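Local coordinates for protein succinate-semialdehyde dehydrogenase (Streptococcus pyogenes MGAS1882, PDB 4OGD) that probably oxidises succinic semialdehyde to succinate with NADP+ as cofactor, as a member of the aldehyde dehydrogenase family, at residues 392-396 with 397-401; 236-239 with 240-244. All blocks are in the same frame, centred on the assembly; numbering follows the deposited sequence.

Both contacts sit at the ends of neighbouring parallel strands in one mixed sheet of the aldehyde dehydrogenase fold, their centres about 8 Å apart and about 26 Å from the centre of the chain. Contact 2 comes first along the chain, where the loop after strand 235-238 leads to helix 244-256; contact 1 follows much later, where strand 391-393 passes into helix 397-406. Polar groups stitch the two strand exits together: D241 OD1 lies 2.7 Å from S394 OG and D241 O lies 2.6 Å from S395 OG, both probable hydrogen bonds. One aspartate in the turn of contact 2 thus ties down the loop of contact 1, joining two strand-to-helix connections at the same, C-terminal end of adjacent strands.

Contact 1 of 2, residues 392-396 with 397-401; sequences IFSSN and QEHAK
The imidazole of H399 is approached obliquely by S394 OG, 3.5 Å from ND1; the amide plane of N396 is turned 59° from the ring, but N396 meets the backbone N and CB of H399. This is the N-terminus of helix 397-406, the helix of the beta-alpha-beta unit formed with strands 391-393 and 411-414. N396 is the N-cap. A chi1 of -176° turns its CG away from the residue's own N and brings OD1 to the first turn, where it accepts from H399 N at 2.9 Å, on a lone pair in the carbonyl plane. N396 O accepts from A400 N, opening the helical ladder. Before the cap, S394 OG receives the N-H of N396 in an ST turn, at 3.2 Å. D241 bonds to both S394 OG and H399 ND1, while E374 takes H399 NE2, so both ring nitrogens are engaged. On the inner side, A400 packs its methyl against S394 CB, and I392 CG2 on the strand lies 4.2 Å from A400 CB. Along the outer helix surface, K401 NZ forms a salt bridge with E398 OE2 at 2.9 Å, on the syn side of the carboxylate and 16° out of its plane.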
loop_
_atom_site.group_PDB
_atom_site.type_symbol
_atom_site.label_atom_id
_atom_site.label_comp_id
_atom_site.label_asym_id
_atom_site.label_seq_id
_atom_site.Cartn_x
_atom_site.Cartn_y
_atom_site.Cartn_z
ATOM N N ILE A 392 11.273 14.605 -20.539
ATOM C CA ILE A 392 10.874 15.798 -21.279
ATOM C C ILE A 392 12.140 16.510 -21.732
ATOM O O ILE A 392 12.986 16.870 -20.903
ATOM C CB ILE A 392 10.033 16.774 -20.432
ATOM C CG1 ILE A 392 8.829 16.081 -19.782
ATOM C CG2 ILE A 392 9.600 17.963 -21.290
ATOM C CD1 ILE A 392 7.875 15.433 -20.762
ATOM N N PHE A 393 12.278 16.687 -23.047
ATOM C CA PHE A 393 13.433 17.373 -23.618
ATOM C C PHE A 393 13.050 18.772 -24.078
ATOM O O PHE A 393 12.276 18.944 -25.027
ATOM C CB PHE A 393 14.051 16.560 -24.764
ATOM C CG PHE A 393 15.519 16.351 -24.602
ATOM C CD1 PHE A 393 16.419 17.307 -25.047
ATOM C CD2 PHE A 393 16.001 15.226 -23.953
ATOM C CE1 PHE A 393 17.771 17.130 -24.879
ATOM C CE2 PHE A 393 17.352 15.044 -23.779
ATOM C CZ PHE A 393 18.240 16.004 -24.240
ATOM N N SER A 394 13.588 19.767 -23.377
ATOM C CA SER A 394 13.262 21.167 -23.612
ATOM C C SER A 394 14.350 22.070 -23.047
ATOM O O SER A 394 14.823 21.856 -21.927
ATOM C CB SER A 394 11.923 21.517 -22.960
ATOM O OG SER A 394 11.680 22.918 -23.030
ATOM N N SER A 395 14.743 23.086 -23.811
ATOM C CA SER A 395 15.777 24.009 -23.343
ATOM C C SER A 395 15.225 25.082 -22.410
ATOM O O SER A 395 15.979 25.897 -21.877
ATOM C CB SER A 395 16.495 24.666 -24.523
ATOM O OG SER A 395 15.593 25.450 -25.280
ATOM N N ASN A 396 13.909 25.101 -22.216
ATOM C CA ASN A 396 13.317 26.034 -21.268
ATOM C C ASN A 396 12.863 25.268 -20.036
ATOM O O ASN A 396 11.988 24.409 -20.129
ATOM C CB ASN A 396 12.147 26.790 -21.899
ATOM C CG ASN A 396 11.567 27.839 -20.970
ATOM O OD1 ASN A 396 10.822 27.528 -20.040
ATOM N ND2 ASN A 396 11.913 29.098 -21.215
ATOM N N GLN A 397 13.460 25.569 -18.885
ATOM C CA GLN A 397 13.216 24.757 -17.689
ATOM C C GLN A 397 11.771 24.806 -17.201
ATOM O O GLN A 397 11.202 23.771 -16.841
ATOM C CB GLN A 397 14.188 25.124 -16.567
ATOM C CG GLN A 397 14.071 24.232 -15.344
ATOM C CD GLN A 397 15.286 24.332 -14.453
ATOM O OE1 GLN A 397 16.329 23.747 -14.740
ATOM N NE2 GLN A 397 15.165 25.096 -13.374
ATOM N N GLU A 398 11.167 25.992 -17.203
ATOM C CA GLU A 398 9.768 26.104 -16.793
ATOM C C GLU A 398 8.825 25.381 -17.758
ATOM O O GLU A 398 7.837 24.779 -17.327
ATOM C CB GLU A 398 9.360 27.566 -16.588
ATOM C CG GLU A 398 9.955 28.169 -15.325
ATOM C CD GLU A 398 9.574 27.391 -14.079
ATOM O OE1 GLU A 398 8.362 27.212 -13.835
ATOM O OE2 GLU A 398 10.484 26.948 -13.347
ATOM N N HIS A 399 9.154 25.420 -19.049
ATOM C CA HIS A 399 8.411 24.688 -20.082
ATOM C C HIS A 399 8.484 23.188 -19.806
ATOM O O HIS A 399 7.462 22.485 -19.807
ATOM C CB HIS A 399 9.003 25.015 -21.464
ATOM C CG HIS A 399 8.220 24.473 -22.628
ATOM N ND1 HIS A 399 8.674 24.558 -23.927
ATOM C CD2 HIS A 399 7.016 23.854 -22.693
ATOM C CE1 HIS A 399 7.791 24.007 -24.741
ATOM N NE2 HIS A 399 6.774 23.574 -24.018
ATOM N N ALA A 400 9.697 22.701 -19.562
ATOM C CA ALA A 400 9.918 21.284 -19.276
ATOM C C ALA A 400 9.156 20.819 -18.035
ATOM O O ALA A 400 8.524 19.759 -18.051
ATOM C CB ALA A 400 11.403 21.005 -19.116
ATOM N N LYS A 401 9.232 21.600 -16.959
ATOM C CA LYS A 401 8.557 21.248 -15.707
ATOM C C LYS A 401 7.043 21.250 -15.868
ATOM O O LYS A 401 6.349 20.422 -15.277
ATOM C CB LYS A 401 8.951 22.219 -14.594
ATOM C CG LYS A 401 10.384 22.077 -14.135
ATOM C CD LYS A 401 10.840 23.315 -13.372
ATOM C CE LYS A 401 10.062 23.505 -12.085
ATOM N NZ LYS A 401 10.396 24.778 -11.381
#

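Contact 2 of 2, residues 236-239 with 240-244; sequences FIIL and DDADW
A type I beta turn from L239 to A242 takes the chain out of strand 235-238 toward helix 244-256, and its closing bond runs from A242 N to L239 O at 3.1 Å. The N-H points at the oxygen reasonably well, at 155°, but the donor stands above the carbonyl plane, 61° out of it, and so misses the lone pairs. The same oxygen accepts a second hydrogen bond, from a water at 2.8 Å. That water in turn accepts from W244 NE1 at 3.1 Å, lying in the indole plane at the ring edge; it thereby links the start of the turn to the first residue of the helix.

Beside the water bridge, the CG2 methyl of I238 does the apolar work. It is the branch placed anti to the backbone N, and it reaches A242 CB at 3.6 Å and W244 CZ2 at 4.0 Å. The I238 and W244 side chains cross at about a right angle, with the methyl approaching the indole obliquely. Helix 276-288 packs against both side chains through F279, and R278 on that helix makes a cation-pi contact with W244.

At the turn itself, D241 OD1 comes back to L239 CB at 3.6 Å. The CG of D241 sits between its backbone N and carbonyl carbon (chi1 54°), and the carboxylate finds its hydrogen-bond partners, S394 and H399, within 392-401. D243, the N-cap of the next helix, accepts through OD1 from Q246 N. Strand, tight turn and capped helix in succession make a beta-to-alpha connection of the kind found in the alpha/beta architecture of aldehyde dehydrogenases, here beside the parallel neighbour strand 391-393.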
loop_
_atom_site.group_PDB
_atom_site.type_symbol
_atom_site.label_atom_id
_atom_site.label_comp_id
_atom_site.label_asym_id
_atom_site.label_seq_id
_atom_site.Cartn_x
_atom_site.Cartn_y
_atom_site.Cartn_z
ATOM N N PHE A 236 9.498 9.535 -24.089
ATOM C CA PHE A 236 10.613 10.472 -24.147
ATOM C C PHE A 236 10.128 11.526 -25.139
ATOM O O PHE A 236 10.088 11.276 -26.345
ATOM C CB PHE A 236 11.848 9.699 -24.654
ATOM C CG PHE A 236 13.146 10.493 -24.702
ATOM C CD1 PHE A 236 13.312 11.553 -25.582
ATOM C CD2 PHE A 236 14.237 10.097 -23.927
ATOM C CE1 PHE A 236 14.526 12.246 -25.653
ATOM C CE2 PHE A 236 15.453 10.775 -23.989
ATOM C CZ PHE A 236 15.604 11.849 -24.851
ATOM N N ILE A 237 9.716 12.685 -24.619
ATOM C CA ILE A 237 9.000 13.691 -25.408
ATOM C C ILE A 237 9.928 14.838 -25.799
ATOM O O ILE A 237 10.478 15.533 -24.938
ATOM C CB ILE A 237 7.815 14.266 -24.624
ATOM C CG1 ILE A 237 6.946 13.142 -24.046
ATOM C CG2 ILE A 237 6.986 15.188 -25.516
ATOM C CD1 ILE A 237 5.810 13.643 -23.159
ATOM N N ILE A 238 10.106 15.022 -27.102
ATOM C CA ILE A 238 10.993 16.053 -27.624
ATOM C C ILE A 238 10.182 17.300 -27.971
ATOM O O ILE A 238 9.464 17.322 -28.973
ATOM C CB ILE A 238 11.747 15.534 -28.859
ATOM C CG1 ILE A 238 12.500 14.249 -28.510
ATOM C CG2 ILE A 238 12.711 16.588 -29.398
ATOM C CD1 ILE A 238 13.165 13.610 -29.692
ATOM N N LEU A 239 10.279 18.327 -27.130
ATOM C CA LEU A 239 9.496 19.547 -27.329
ATOM C C LEU A 239 10.076 20.429 -28.426
ATOM O O LEU A 239 11.185 20.188 -28.929
ATOM C CB LEU A 239 9.367 20.341 -26.023
ATOM C CG LEU A 239 8.729 19.582 -24.859
ATOM C CD1 LEU A 239 8.434 20.513 -23.698
ATOM C CD2 LEU A 239 7.460 18.899 -25.324
ATOM N N ASP A 240 9.315 21.455 -28.794
ATOM C CA ASP A 240 9.691 22.322 -29.908
ATOM C C ASP A 240 10.941 23.166 -29.654
ATOM O O ASP A 240 11.492 23.768 -30.580
ATOM C CB ASP A 240 8.501 23.204 -30.336
ATOM C CG ASP A 240 7.986 24.109 -29.219
ATOM O OD1 ASP A 240 8.576 24.146 -28.120
ATOM O OD2 ASP A 240 6.974 24.804 -29.444
ATOM N N ASP A 241 11.390 23.206 -28.402
ATOM C CA ASP A 241 12.585 23.965 -28.034
ATOM C C ASP A 241 13.699 23.071 -27.481
ATOM O O ASP A 241 14.563 23.531 -26.731
ATOM C CB ASP A 241 12.243 25.075 -27.032
ATOM C CG ASP A 241 11.523 24.557 -25.804
ATOM O OD1 ASP A 241 11.441 23.319 -25.640
ATOM O OD2 ASP A 241 11.038 25.387 -24.998
ATOM N N ALA A 242 13.669 21.793 -27.847
ATOM C CA ALA A 242 14.707 20.851 -27.428
ATOM C C ALA A 242 16.085 21.275 -27.922
ATOM O O ALA A 242 16.216 21.821 -29.017
ATOM C CB ALA A 242 14.388 19.452 -27.923
ATOM N N ASP A 243 17.102 21.020 -27.105
ATOM C CA ASP A 243 18.493 21.187 -27.518
ATOM C C ASP A 243 18.933 19.888 -28.186
ATOM O O ASP A 243 19.119 18.871 -27.516
ATOM C CB ASP A 243 19.370 21.495 -26.298
ATOM C CG ASP A 243 20.828 21.768 -26.663
ATOM O OD1 ASP A 243 21.382 21.073 -27.540
ATOM O OD2 ASP A 243 21.427 22.678 -26.054
ATOM N N TRP A 244 19.108 19.924 -29.505
ATOM C CA TRP A 244 19.376 18.714 -30.280
ATOM C C TRP A 244 20.802 18.175 -30.132
ATOM O O TRP A 244 21.056 16.993 -30.371
ATOM C CB TRP A 244 19.005 18.939 -31.750
ATOM C CG TRP A 244 17.532 18.843 -31.945
ATOM C CD1 TRP A 244 16.593 19.749 -31.541
ATOM C CD2 TRP A 244 16.817 17.754 -32.536
ATOM N NE1 TRP A 244 15.334 19.294 -31.861
ATOM C CE2 TRP A 244 15.446 18.073 -32.474
ATOM C CE3 TRP A 244 17.202 16.541 -33.111
ATOM C CZ2 TRP A 244 14.460 17.220 -32.970
ATOM C CZ3 TRP A 244 16.224 15.700 -33.610
ATOM C CH2 TRP A 244 14.869 16.042 -33.537
HETATM O O HOH W 1 12.509 20.457 -31.412
#